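Local coordinates for LINE-1 retrotransposable element ORF1 protein (Homo sapiens, PDB 2W7A) that binds single-stranded nucleic acids and acts as a nucleic acid chaperone on its own transcript, an activity essential for LINE-1 retrotransposition, at residues N24-Q27 with D28-E32. Residues are numbered along the deposited sequence; the frame is centred on the assembly and turned at random. Where two conformers were deposited one is given.
Sequences NTLQ and DIIQE
Helix 19-33, the first helix of the RNA recognition motif (RRM) domain in chain order, packs against the antiparallel sheet, and N24-Q27 with D28-E32 form two consecutive turns of it. Four backbone bonds, each from the N-H of residue i+4 to the O of residue i, run across the two segments, from D28 N to N24 O (2.8 Å) through Q31 N to Q27 O (2.9 Å). On the outer face, Q27 and Q31, one turn apart, join through their amides in one of the two conformers of Q27, so the link is doubtful as a lasting one: Q27 NE2 donates to Q31 OE1 at 2.6 Å, nearly straight at 167°. The acceptor lies in the amide plane of Q27, but the donor comes in tilted from the plane of the Q31 carbonyl, and the two amide planes stand 87° apart. A bend at chi2 of Q27 (69°) turns its chain toward the extended Q31. D28 is linked to T25 by one water, which donates to D28 OD2 (2.8 Å) and to T25 OG1 (3.2 Å); T25 OG1 also bonds to K21 O, while D28 OD2 forms a salt bridge with K91. With an alanine here in place of the aspartate, K91 is likely to lose this acidic mate and the water its link to T25's neighbour. On the buried side the contacts are apolar: L26 reaches I45, I48 and L8, and I29 touches L8 and L90, tying the helix to three strands. Within the helix, T25 CG2 approaches I29 CD1 to 4.1 Å, methyl to methyl.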
loop_
_atom_site.group_PDB
_atom_site.type_symbol
_atom_site.label_atom_id
_atom_site.label_comp_id
_atom_site.label_asym_id
_atom_site.label_seq_id
_atom_site.Cartn_x
_atom_site.Cartn_y
_atom_site.Cartn_z
ATOM N N ASN A 24 1.306 -0.640 -10.054
ATOM C CA ASN A 24 1.109 -2.067 -10.301
ATOM C C ASN A 24 1.184 -2.876 -8.993
ATOM O O ASN A 24 0.436 -3.840 -8.784
ATOM C CB ASN A 24 2.131 -2.600 -11.329
ATOM C CG ASN A 24 1.896 -2.074 -12.732
ATOM O OD1 ASN A 24 0.862 -1.449 -13.026
ATOM N ND2 ASN A 24 2.867 -2.294 -13.599
ATOM N N THR A 25 2.067 -2.467 -8.092
ATOM C CA THR A 25 2.206 -3.088 -6.785
ATOM C C THR A 25 0.895 -2.982 -6.001
ATOM O O THR A 25 0.444 -3.951 -5.409
ATOM C CB THR A 25 3.355 -2.449 -5.989
ATOM O OG1 THR A 25 4.573 -2.745 -6.651
ATOM C CG2 THR A 25 3.433 -2.948 -4.514
ATOM N N LEU A 26 0.276 -1.824 -5.993
ATOM C CA LEU A 26 -0.973 -1.672 -5.246
ATOM C C LEU A 26 -2.071 -2.544 -5.855
ATOM O O LEU A 26 -2.824 -3.220 -5.123
ATOM C CB LEU A 26 -1.426 -0.199 -5.156
ATOM C CG LEU A 26 -1.788 0.329 -3.766
ATOM C CD1 LEU A 26 -3.004 -0.333 -3.166
ATOM C CD2 LEU A 26 -0.601 0.183 -2.811
ATOM N N GLN A 27 -2.139 -2.550 -7.177
ATOM C CA GLN A 27 -3.134 -3.405 -7.815
ATOM C C GLN A 27 -2.843 -4.882 -7.527
ATOM O O GLN A 27 -3.775 -5.647 -7.294
ATOM C CB GLN A 27 -3.245 -3.100 -9.296
ATOM C CG GLN A 27 -4.276 -3.968 -10.038
ATOM C CD GLN A 27 -5.716 -3.675 -9.663
ATOM O OE1 GLN A 27 -6.015 -2.640 -9.042
ATOM N NE2 GLN A 27 -6.627 -4.607 -10.017
ATOM N N ASP A 28 -1.580 -5.258 -7.478
ATOM C CA ASP A 28 -1.178 -6.646 -7.148
ATOM C C ASP A 28 -1.640 -6.981 -5.718
ATOM O O ASP A 28 -2.156 -8.067 -5.478
ATOM C CB ASP A 28 0.323 -6.881 -7.340
ATOM C CG ASP A 28 0.737 -6.928 -8.801
ATOM O OD1 ASP A 28 -0.125 -7.034 -9.696
ATOM O OD2 ASP A 28 1.968 -6.844 -9.027
ATOM N N ILE A 29 -1.548 -6.014 -4.811
ATOM C CA ILE A 29 -1.944 -6.254 -3.434
ATOM C C ILE A 29 -3.457 -6.462 -3.344
ATOM O O ILE A 29 -3.948 -7.386 -2.679
ATOM C CB ILE A 29 -1.486 -5.115 -2.468
ATOM C CG1 ILE A 29 0.045 -5.207 -2.349
ATOM C CG2 ILE A 29 -2.151 -5.231 -1.116
ATOM C CD1 ILE A 29 0.671 -3.914 -1.711
ATOM N N ILE A 30 -4.188 -5.654 -4.067
ATOM C CA ILE A 30 -5.632 -5.775 -4.047
ATOM C C ILE A 30 -6.065 -7.131 -4.647
ATOM O O ILE A 30 -6.907 -7.861 -4.107
ATOM C CB ILE A 30 -6.279 -4.600 -4.799
ATOM C CG1 ILE A 30 -6.022 -3.290 -4.069
ATOM C CG2 ILE A 30 -7.763 -4.853 -5.001
ATOM C CD1 ILE A 30 -6.374 -2.059 -4.863
ATOM N N GLN A 31 -5.483 -7.488 -5.777
ATOM C CA GLN A 31 -5.841 -8.740 -6.439
ATOM C C GLN A 31 -5.418 -9.975 -5.661
ATOM O O GLN A 31 -6.121 -10.997 -5.712
ATOM C CB GLN A 31 -5.258 -8.757 -7.845
ATOM C CG GLN A 31 -5.870 -7.685 -8.738
ATOM C CD GLN A 31 -5.345 -7.693 -10.200
ATOM O OE1 GLN A 31 -5.903 -6.926 -11.016
ATOM N NE2 GLN A 31 -4.377 -8.487 -10.524
ATOM N N GLU A 32 -4.311 -9.878 -4.924
ATOM C CA GLU A 32 -3.817 -11.016 -4.147
ATOM C C GLU A 32 -4.606 -11.268 -2.874
ATOM O O GLU A 32 -4.622 -12.420 -2.400
ATOM C CB GLU A 32 -2.321 -10.852 -3.867
ATOM C CG GLU A 32 -1.609 -12.032 -3.242
ATOM C CD GLU A 32 -0.067 -11.928 -3.286
ATOM O OE1 GLU A 32 0.493 -11.131 -4.134
ATOM O OE2 GLU A 32 0.582 -12.671 -2.476
HETATM O O HOH W 1 4.125 -5.740 -7.612
#